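Local atomic coordinates of aspartate aminotransferase (Thermotoga maritima, PDB entry 1O4S), a protein that catalyses the pyridoxal-phosphate-dependent transfer of the amino group of L-aspartate to 2-oxoglutarate, giving oxaloacetate and L-glutamate, and works as a homodimer. Residues I44-G49 against T376-R381; Y95-S100 against S227-S232; N159-L164 against V189-E194. One frame throughout, in Å; residues are numbered along the deposited sequence. Where two conformers were deposited one is given.

Contact 1: I44-G49 against T376-R381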
loop_
_atom_site.group_PDB
_atom_site.type_symbol
_atom_site.label_atom_id
_atom_site.label_comp_id
_atom_site.label_asym_id
_atom_site.label_seq_id
_atom_site.Cartn_x
_atom_site.Cartn_y
_atom_site.Cartn_z
ATOM N N ILE B 44 29.664 11.079 -6.481
ATOM C CA ILE B 44 28.644 12.100 -6.355
ATOM C C ILE B 44 27.406 11.581 -7.092
ATOM O O ILE B 44 27.411 11.395 -8.300
ATOM C CB ILE B 44 29.121 13.474 -6.892
ATOM C CG1 ILE B 44 30.459 13.884 -6.247
ATOM C CG2 ILE B 44 28.066 14.547 -6.621
ATOM C CD1 ILE B 44 31.224 14.926 -7.044
ATOM N N ASN B 45 26.347 11.346 -6.338
ATOM C CA ASN B 45 25.169 10.663 -6.836
ATOM C C ASN B 45 24.086 11.681 -7.074
ATOM O O ASN B 45 23.459 12.144 -6.142
ATOM C CB ASN B 45 24.678 9.596 -5.834
ATOM C CG ASN B 45 23.637 8.637 -6.456
ATOM O OD1 ASN B 45 22.696 9.077 -7.113
ATOM N ND2 ASN B 45 23.844 7.323 -6.279
ATOM N N LEU B 46 23.867 11.997 -8.337
ATOM C CA LEU B 46 22.858 12.949 -8.748
ATOM C C LEU B 46 21.635 12.282 -9.376
ATOM O O LEU B 46 21.036 12.826 -10.316
ATOM C CB LEU B 46 23.497 13.917 -9.732
ATOM C CG LEU B 46 24.755 14.531 -9.138
ATOM C CD1 LEU B 46 25.364 15.466 -10.144
ATOM C CD2 LEU B 46 24.450 15.224 -7.793
ATOM N N THR B 47 21.250 11.129 -8.839
ATOM C CA THR B 47 20.060 10.407 -9.315
ATOM C C THR B 47 18.847 10.500 -8.403
ATOM O O THR B 47 17.795 9.993 -8.764
ATOM C CB THR B 47 20.351 8.897 -9.516
ATOM O OG1 THR B 47 20.681 8.264 -8.265
ATOM C CG2 THR B 47 21.564 8.673 -10.444
ATOM N N ALA B 48 18.981 11.128 -7.230
ATOM C CA ALA B 48 17.921 11.077 -6.232
ATOM C C ALA B 48 16.582 11.579 -6.744
ATOM O O ALA B 48 16.511 12.567 -7.469
ATOM C CB ALA B 48 18.325 11.827 -4.944
ATOM N N GLY B 49 15.534 10.857 -6.367
ATOM C CA GLY B 49 14.171 11.313 -6.515
ATOM C C GLY B 49 13.544 11.885 -5.255
ATOM O O GLY B 49 12.302 11.946 -5.170
ATOM N N THR B 376 29.040 21.532 -7.725
ATOM C CA THR B 376 30.147 22.208 -8.366
ATOM C C THR B 376 31.200 21.207 -8.769
ATOM O O THR B 376 31.744 21.293 -9.869
ATOM C CB THR B 376 30.789 23.251 -7.436
ATOM O OG1 THR B 376 29.850 24.283 -7.140
ATOM C CG2 THR B 376 31.909 23.997 -8.167
ATOM N N GLU B 377 31.518 20.296 -7.862
ATOM C CA GLU B 377 32.504 19.268 -8.137
ATOM C C GLU B 377 31.991 18.339 -9.235
ATOM O O GLU B 377 32.758 17.967 -10.102
ATOM C CB GLU B 377 32.833 18.441 -6.883
ATOM C CG GLU B 377 34.327 18.205 -6.681
ATOM C CD GLU B 377 34.847 16.876 -7.192
ATOM O OE1 GLU B 377 34.372 15.868 -6.615
ATOM O OE2 GLU B 377 35.750 16.846 -8.109
ATOM N N ALA B 378 30.707 17.969 -9.196
ATOM C CA ALA B 378 30.156 17.059 -10.206
ATOM C C ALA B 378 30.171 17.719 -11.571
ATOM O O ALA B 378 30.549 17.089 -12.547
ATOM C CB ALA B 378 28.740 16.606 -9.853
ATOM N N LEU B 379 29.788 18.994 -11.622
ATOM C CA LEU B 379 29.699 19.739 -12.878
ATOM C C LEU B 379 31.067 19.981 -13.487
ATOM O O LEU B 379 31.192 20.036 -14.727
ATOM C CB LEU B 379 28.945 21.046 -12.695
ATOM C CG LEU B 379 27.437 20.796 -12.600
ATOM C CD1 LEU B 379 26.687 21.967 -11.944
ATOM C CD2 LEU B 379 26.871 20.498 -13.980
ATOM N N ASP B 380 32.068 20.097 -12.610
ATOM C CA ASP B 380 33.491 20.077 -12.970
ATOM C C ASP B 380 33.844 18.790 -13.686
ATOM O O ASP B 380 34.459 18.812 -14.752
ATOM C CB ASP B 380 34.372 20.136 -11.707
ATOM C CG ASP B 380 34.727 21.538 -11.286
ATOM O OD1 ASP B 380 35.315 21.706 -10.184
ATOM O OD2 ASP B 380 34.493 22.537 -11.995
ATOM N N ARG B 381 33.498 17.663 -13.062
ATOM C CA ARG B 381 33.867 16.345 -13.593
ATOM C C ARG B 381 33.155 16.077 -14.903
ATOM O O ARG B 381 33.742 15.532 -15.833
ATOM C CB ARG B 381 33.508 15.238 -12.613
ATOM C CG ARG B 381 34.267 15.247 -11.300
ATOM C CD ARG B 381 33.583 14.346 -10.312
ATOM N NE ARG B 381 34.252 14.254 -9.018
ATOM C CZ ARG B 381 34.030 13.285 -8.139
ATOM N NH1 ARG B 381 33.198 12.283 -8.425
ATOM N NH2 ARG B 381 34.663 13.302 -6.978
#
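Ile-44 and Leu-46 press their side chains onto one flank of the helix that carries Ala-378, and the contact is made by van der Waals packing, part of it against a methyl and part against an ion pair. Ala-378 supplies the methyl: Leu-46 CD1 rests 3.6 Å from Ala-378 CB, and Ile-44 CG2 comes to the same atom at 3.9 Å. A residue as small as alanine suits the place, because it lets two branched side chains close in on the helix backbone. The CA atoms of Ile-44 and Ala-378 are accordingly 6.5 Å apart.

The longer branch of Ile-44 reaches charged groups instead. With CG1 set anti to the carbonyl carbon (chi1 -53°), Ile-44 CD1 extends over the centre of the Arg-381 guanidinium, 3.4 Å from Arg-381 CZ. It also lies 3.3 Å from Glu-377 OE1, so one methyl sits over a face of the guanidinium and beside the carboxylate of the same ion pair.

That pair belongs to the helix itself. One turn apart, Glu-377 and Arg-381 are joined twice, by a salt bridge of 2.6 Å between Arg-381 NH2 and Glu-377 OE1 and by a bond from NE to OE2. The doubled link should fix the guanidinium's rotation.

Past Leu-46 the chain leads to Gly-49, probably a substrate-binding residue. Helix 372-386 packs over one face of the four-stranded sheet at its outermost strand 44-45, which runs parallel to strand 350-354. Leu-46 also touches Leu-352 of that neighbouring strand, while Leu-379 turns to Phe-308 and Leu-313 of helix 296-315.

Contact 2: Y95-S100 against S227-S232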
loop_
_atom_site.group_PDB
_atom_site.type_symbol
_atom_site.label_atom_id
_atom_site.label_comp_id
_atom_site.label_asym_id
_atom_site.label_seq_id
_atom_site.Cartn_x
_atom_site.Cartn_y
_atom_site.Cartn_z
ATOM N N TYR B 95 -7.061 27.384 -4.178
ATOM C CA TYR B 95 -7.645 27.385 -5.517
ATOM C C TYR B 95 -9.085 27.877 -5.551
ATOM O O TYR B 95 -9.784 27.708 -6.542
ATOM C CB TYR B 95 -7.518 25.988 -6.122
ATOM C CG TYR B 95 -6.079 25.629 -6.359
ATOM C CD1 TYR B 95 -5.473 24.588 -5.638
ATOM C CD2 TYR B 95 -5.294 26.346 -7.271
ATOM C CE1 TYR B 95 -4.135 24.244 -5.823
ATOM C CE2 TYR B 95 -3.920 26.015 -7.448
ATOM C CZ TYR B 95 -3.369 24.945 -6.725
ATOM O OH TYR B 95 -2.062 24.582 -6.853
ATOM N N LYS B 96 -9.503 28.495 -4.457
ATOM C CA LYS B 96 -10.862 29.006 -4.286
ATOM C C LYS B 96 -11.939 28.020 -4.777
ATOM O O LYS B 96 -12.699 28.297 -5.705
ATOM C CB LYS B 96 -11.020 30.411 -4.898
ATOM C CG LYS B 96 -10.611 31.562 -3.953
ATOM C CD LYS B 96 -11.360 31.561 -2.596
ATOM C CE LYS B 96 -12.849 31.883 -2.742
ATOM N NZ LYS B 96 -13.070 33.306 -3.113
ATOM N N LYS B 97 -11.962 26.867 -4.114
ATOM C CA LYS B 97 -12.926 25.781 -4.314
ATOM C C LYS B 97 -13.488 25.327 -2.958
ATOM O O LYS B 97 -12.826 25.453 -1.920
ATOM C CB LYS B 97 -12.244 24.592 -4.989
ATOM C CG LYS B 97 -11.560 24.955 -6.294
ATOM C CD LYS B 97 -11.153 23.739 -7.098
ATOM C CE LYS B 97 -10.478 24.165 -8.385
ATOM N NZ LYS B 97 -11.435 24.542 -9.425
ATOM N N ASP B 98 -14.715 24.823 -2.975
ATOM C CA ASP B 98 -15.359 24.259 -1.804
ATOM C C ASP B 98 -15.094 22.759 -1.917
ATOM O O ASP B 98 -15.797 22.035 -2.615
ATOM C CB ASP B 98 -16.872 24.582 -1.834
ATOM C CG ASP B 98 -17.548 24.482 -0.459
ATOM O OD1 ASP B 98 -17.001 23.815 0.449
ATOM O OD2 ASP B 98 -18.644 25.050 -0.199
ATOM N N ILE B 99 -14.021 22.309 -1.289
ATOM C CA ILE B 99 -13.705 20.892 -1.225
ATOM C C ILE B 99 -14.204 20.293 0.112
ATOM O O ILE B 99 -13.841 20.745 1.195
ATOM C CB ILE B 99 -12.209 20.686 -1.425
ATOM C CG1 ILE B 99 -11.743 21.495 -2.637
ATOM C CG2 ILE B 99 -11.884 19.208 -1.625
ATOM C CD1 ILE B 99 -10.306 21.219 -3.062
ATOM N N SER B 100 -15.053 19.275 0.016
ATOM C CA SER B 100 -15.472 18.468 1.155
ATOM C C SER B 100 -14.382 17.447 1.576
ATOM O O SER B 100 -13.657 16.943 0.748
ATOM C CB SER B 100 -16.787 17.781 0.799
ATOM O OG SER B 100 -17.137 16.774 1.712
ATOM N N SER B 227 -1.981 25.048 -12.026
ATOM C CA SER B 227 -2.526 23.777 -11.568
ATOM C C SER B 227 -3.740 23.475 -12.412
ATOM O O SER B 227 -4.399 24.399 -12.888
ATOM C CB SER B 227 -2.955 23.894 -10.109
ATOM O OG SER B 227 -3.693 22.786 -9.688
ATOM N N ILE B 228 -4.052 22.197 -12.586
ATOM C CA ILE B 228 -5.326 21.835 -13.193
ATOM C C ILE B 228 -6.483 22.455 -12.396
ATOM O O ILE B 228 -7.542 22.732 -12.951
ATOM C CB ILE B 228 -5.504 20.294 -13.318
ATOM C CG1 ILE B 228 -6.535 19.951 -14.429
ATOM C CG2 ILE B 228 -5.923 19.663 -11.965
ATOM C CD1 ILE B 228 -6.121 20.400 -15.838
ATOM N N LEU B 229 -6.280 22.650 -11.100
ATOM C CA LEU B 229 -7.274 23.317 -10.251
ATOM C C LEU B 229 -7.380 24.862 -10.454
ATOM O O LEU B 229 -8.329 25.481 -9.965
ATOM C CB LEU B 229 -7.007 22.990 -8.789
ATOM C CG LEU B 229 -6.981 21.486 -8.448
ATOM C CD1 LEU B 229 -6.884 21.324 -6.940
ATOM C CD2 LEU B 229 -8.173 20.715 -8.967
ATOM N N ASP B 230 -6.410 25.458 -11.154
ATOM C CA ASP B 230 -6.514 26.846 -11.658
ATOM C C ASP B 230 -7.467 27.015 -12.859
ATOM O O ASP B 230 -8.059 28.082 -13.045
ATOM C CB ASP B 230 -5.125 27.377 -12.049
ATOM C CG ASP B 230 -4.255 27.760 -10.826
ATOM O OD1 ASP B 230 -3.037 27.494 -10.858
ATOM O OD2 ASP B 230 -4.702 28.343 -9.816
ATOM N N VAL B 231 -7.604 25.959 -13.660
ATOM C CA VAL B 231 -8.377 25.996 -14.913
ATOM C C VAL B 231 -9.651 25.123 -14.922
ATOM O O VAL B 231 -10.381 25.087 -15.907
ATOM C CB VAL B 231 -7.486 25.611 -16.117
ATOM C CG1 VAL B 231 -6.359 26.638 -16.291
ATOM C CG2 VAL B 231 -6.913 24.207 -15.971
ATOM N N SER B 232 -9.912 24.424 -13.827
ATOM C CA SER B 232 -11.088 23.583 -13.727
ATOM C C SER B 232 -12.081 24.314 -12.849
ATOM O O SER B 232 -11.709 25.215 -12.106
ATOM C CB SER B 232 -10.730 22.228 -13.105
ATOM O OG SER B 232 -10.622 22.294 -11.685
#
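Tyr-95 lays its ring over the short helix that starts after Ser-227, while Lys-97 reaches across to the far end of the same turn. From the tyrosine's CB outward, the first neighbours are CB and O of Leu-229, each 4.0 Å from Tyr-95 CB. At CG the ring begins, with Leu-229 CB over one face: this CH-pi contact measures 4.0 Å from Leu-229 CB to the centroid of the Tyr-95 ring, 21° off the normal and displaced toward the rim. Tyr-95 CD1 meets Leu-229 CD1, so the leucine's branch continues along the ring. The carboxylate of Asp-230 comes to the ring edge, with Asp-230 OD2 in the ring plane and 3.3 Å from Tyr-95 CD2, where the aromatic hydrogens carry a slight positive charge. Carboxylate and ring planes stand 72° apart. The tip, Tyr-95 OH, finishes 3.4 Å from Ser-227 CB. An aromatic residue fits here because its face takes an aliphatic group and its edge an acid.

Lys-97 is extended until its last torsion, where chi4 of -81° turns NZ toward Ser-232. Lys-97 NZ gives a bond of 2.8 Å to Ser-232 O, approached from above the carbonyl plane, and a weak one to Ser-232 OG. Lysine's long aliphatic chain suits the place, since CE packs on Leu-229 CB while the amine reaches Ser-232.

The two sides are both helix ends. Lys-96 closes helix 81-95 in a Schellman motif, and Ser-227 with Asp-230 forms a capping box: Ser-227 OG accepts from Leu-229 N, Asp-230 OD1 from Ser-227 N. Ser-227 OG is also bonded to Glu-214. The contact thus sets a C-terminal helix cap against an N-terminal one.

Contact 3: N159-L164 against V189-E194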
loop_
_atom_site.group_PDB
_atom_site.type_symbol
_atom_site.label_atom_id
_atom_site.label_comp_id
_atom_site.label_asym_id
_atom_site.label_seq_id
_atom_site.Cartn_x
_atom_site.Cartn_y
_atom_site.Cartn_z
ATOM N N ASN B 159 10.062 22.754 -25.917
ATOM C CA ASN B 159 10.164 22.935 -24.467
ATOM C C ASN B 159 9.430 21.841 -23.682
ATOM O O ASN B 159 8.935 22.073 -22.573
ATOM C CB ASN B 159 9.658 24.329 -24.031
ATOM C CG ASN B 159 10.422 25.495 -24.692
ATOM O OD1 ASN B 159 9.809 26.510 -25.058
ATOM N ND2 ASN B 159 11.749 25.360 -24.841
ATOM N N PHE B 160 9.384 20.648 -24.277
ATOM C CA PHE B 160 8.631 19.500 -23.771
ATOM C C PHE B 160 7.155 19.797 -23.471
ATOM O O PHE B 160 6.556 19.193 -22.581
ATOM C CB PHE B 160 9.338 18.907 -22.555
ATOM C CG PHE B 160 10.665 18.301 -22.877
ATOM C CD1 PHE B 160 11.833 18.815 -22.334
ATOM C CD2 PHE B 160 10.751 17.201 -23.716
ATOM C CE1 PHE B 160 13.072 18.220 -22.609
ATOM C CE2 PHE B 160 11.980 16.615 -24.006
ATOM C CZ PHE B 160 13.148 17.136 -23.443
ATOM N N GLN B 161 6.570 20.707 -24.242
ATOM C CA GLN B 161 5.160 21.056 -24.104
ATOM C C GLN B 161 4.330 20.151 -25.011
ATOM O O GLN B 161 4.629 20.007 -26.201
ATOM C CB GLN B 161 4.894 22.521 -24.457
ATOM C CG GLN B 161 5.648 23.534 -23.592
ATOM C CD GLN B 161 5.201 23.499 -22.133
ATOM O OE1 GLN B 161 4.010 23.335 -21.852
ATOM N NE2 GLN B 161 6.150 23.659 -21.215
ATOM N N PRO B 162 3.321 19.507 -24.434
ATOM C CA PRO B 162 2.414 18.665 -25.205
ATOM C C PRO B 162 1.505 19.490 -26.116
ATOM O O PRO B 162 1.148 20.643 -25.817
ATOM C CB PRO B 162 1.616 17.941 -24.138
ATOM C CG PRO B 162 1.769 18.739 -22.911
ATOM C CD PRO B 162 2.981 19.527 -23.005
ATOM N N SER B 163 1.160 18.879 -27.244
ATOM C CA SER B 163 0.347 19.499 -28.267
ATOM C C SER B 163 -1.110 19.070 -28.060
ATOM O O SER B 163 -1.438 17.890 -28.149
ATOM C CB SER B 163 0.875 19.097 -29.635
ATOM O OG SER B 163 -0.044 19.459 -30.641
ATOM N N LEU B 164 -1.962 20.036 -27.741
ATOM C CA LEU B 164 -3.366 19.783 -27.443
ATOM C C LEU B 164 -4.084 19.274 -28.678
ATOM O O LEU B 164 -4.960 18.389 -28.645
ATOM C CB LEU B 164 -4.001 21.089 -27.016
ATOM C CG LEU B 164 -5.438 21.079 -26.529
ATOM C CD1 LEU B 164 -5.522 20.349 -25.199
ATOM C CD2 LEU B 164 -5.941 22.547 -26.426
ATOM N N VAL B 189 9.746 20.859 -16.490
ATOM C CA VAL B 189 8.887 21.854 -17.111
ATOM C C VAL B 189 7.539 21.909 -16.413
ATOM O O VAL B 189 7.134 20.992 -15.697
ATOM C CB VAL B 189 8.669 21.658 -18.634
ATOM C CG1 VAL B 189 10.013 21.602 -19.359
ATOM C CG2 VAL B 189 7.773 20.420 -18.932
ATOM N N VAL B 190 6.862 23.022 -16.663
ATOM C CA VAL B 190 5.568 23.332 -16.122
ATOM C C VAL B 190 4.685 23.580 -17.346
ATOM O O VAL B 190 5.028 24.353 -18.228
ATOM C CB VAL B 190 5.716 24.575 -15.244
ATOM C CG1 VAL B 190 4.496 25.450 -15.280
ATOM C CG2 VAL B 190 6.102 24.224 -13.822
ATOM N N TYR B 191 3.542 22.919 -17.401
ATOM C CA TYR B 191 2.654 23.009 -18.544
ATOM C C TYR B 191 1.911 24.344 -18.592
ATOM O O TYR B 191 1.486 24.866 -17.567
ATOM C CB TYR B 191 1.660 21.847 -18.529
ATOM C CG TYR B 191 2.233 20.481 -18.888
ATOM C CD1 TYR B 191 3.559 20.322 -19.309
ATOM C CD2 TYR B 191 1.423 19.341 -18.840
ATOM C CE1 TYR B 191 4.072 19.039 -19.653
ATOM C CE2 TYR B 191 1.926 18.063 -19.199
ATOM C CZ TYR B 191 3.245 17.931 -19.599
ATOM O OH TYR B 191 3.740 16.711 -19.966
ATOM N N ARG B 192 1.733 24.843 -19.822
ATOM C CA ARG B 192 1.206 26.158 -20.105
ATOM C C ARG B 192 -0.273 26.167 -19.773
ATOM O O ARG B 192 -0.954 25.156 -19.907
ATOM C CB ARG B 192 1.398 26.499 -21.604
ATOM C CG ARG B 192 2.870 26.603 -22.107
ATOM C CD ARG B 192 3.602 27.965 -21.793
ATOM N NE ARG B 192 3.503 28.969 -22.872
ATOM C CZ ARG B 192 4.016 30.216 -22.826
ATOM N NH1 ARG B 192 4.670 30.664 -21.751
ATOM N NH2 ARG B 192 3.866 31.028 -23.867
ATOM N N ARG B 193 -0.759 27.322 -19.346
ATOM C CA ARG B 193 -2.146 27.493 -18.964
ATOM C C ARG B 193 -3.098 27.190 -20.134
ATOM O O ARG B 193 -4.127 26.557 -19.961
ATOM C CB ARG B 193 -2.349 28.927 -18.456
ATOM C CG ARG B 193 -3.781 29.237 -18.057
ATOM C CD ARG B 193 -4.003 30.623 -17.480
ATOM N NE ARG B 193 -5.381 30.726 -16.981
ATOM C CZ ARG B 193 -5.767 30.618 -15.698
ATOM N NH1 ARG B 193 -4.878 30.439 -14.707
ATOM N NH2 ARG B 193 -7.071 30.710 -15.407
ATOM N N GLU B 194 -2.738 27.669 -21.321
ATOM C CA GLU B 194 -3.503 27.465 -22.557
ATOM C C GLU B 194 -3.732 25.968 -22.875
ATOM O O GLU B 194 -4.840 25.553 -23.239
ATOM C CB GLU B 194 -2.834 28.230 -23.736
ATOM C CG GLU B 194 -1.371 28.711 -23.506
ATOM C CD GLU B 194 -1.201 29.873 -22.487
ATOM O OE1 GLU B 194 -0.229 29.860 -21.680
ATOM O OE2 GLU B 194 -2.031 30.823 -22.490
HETATM O O HOH W 1 6.045 16.737 -21.237
#
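Phe-160 and Tyr-191 are bridged by a water, which makes the shortest polar links between the segments. It donates to Phe-160 O at 2.8 Å and lies 2.6 Å from Tyr-191 OH, in the plane of the tyrosine ring, bridging the hydroxyl to a main-chain carbonyl that the OH does not reach directly.

Gln-161 spans the segments directly through its side-chain amide. Gln-161 NE2 donates to Val-190 O over 3.3 Å; the acceptor lies near the amide plane and the N-H points at it well (159°), although the donor stands above the carbonyl plane of Val-190. The other end, Gln-161 OE1, takes a weak bond of 3.4 Å from Arg-192 N. A side chain that both donates and accepts suits this place, since it meets a backbone C=O and a backbone N-H two residues apart. The bend at chi2 (-65°), which folds the chain back from an extended course, brings the amide alongside this backbone.

Around these bonds comes the packing. The compact, rigid ring of Pro-162 brings its CD and CG methylenes over one face of Tyr-191, with Pro-162 CD 3.8 Å from the ring centroid in a CH-pi contact and Pro-162 CG close to Tyr-191 CZ. Val-189 packs against the start of the loop: its CG1 lies 3.4 Å from Asn-159 O, and Val-189 CG2 meets Phe-160 CB at 4.2 Å. Pro-162 and Tyr-191 both continue inward to Phe-131 of strand 127-132.

Both segments lead into helices: Ser-163 is the N-cap of helix 164-170, and Arg-192 occupies the N-cap position of helix 193-206. The arrangement joins two loops that enter helices flanking the seven-stranded sheet of the large, cofactor-binding domain of this aminotransferase fold.

Contacts 2 and 3 are neighbours, with centres 19 Å apart, and they meet where Arg-193 packs on Asp-230 and Val-231; Arg-193 CG is 4.1 Å from Val-231 CG1. Contact 1 stands apart: its centre is 37 Å from that of contact 2, across the centre of the chain, and 28 Å from that of contact 3. Along the sequence it encloses both others. Segment 44-49 of contact 1 ends at Gly-49, probably a substrate-binding residue, and Leu-46 is about 8 Å, side chain to side chain, from Arg-365, another probable one. In contact 3 the Tyr-191 side chain is about 10 Å from bound pyridoxal phosphate, whereas contact 2 lies away from the known sites.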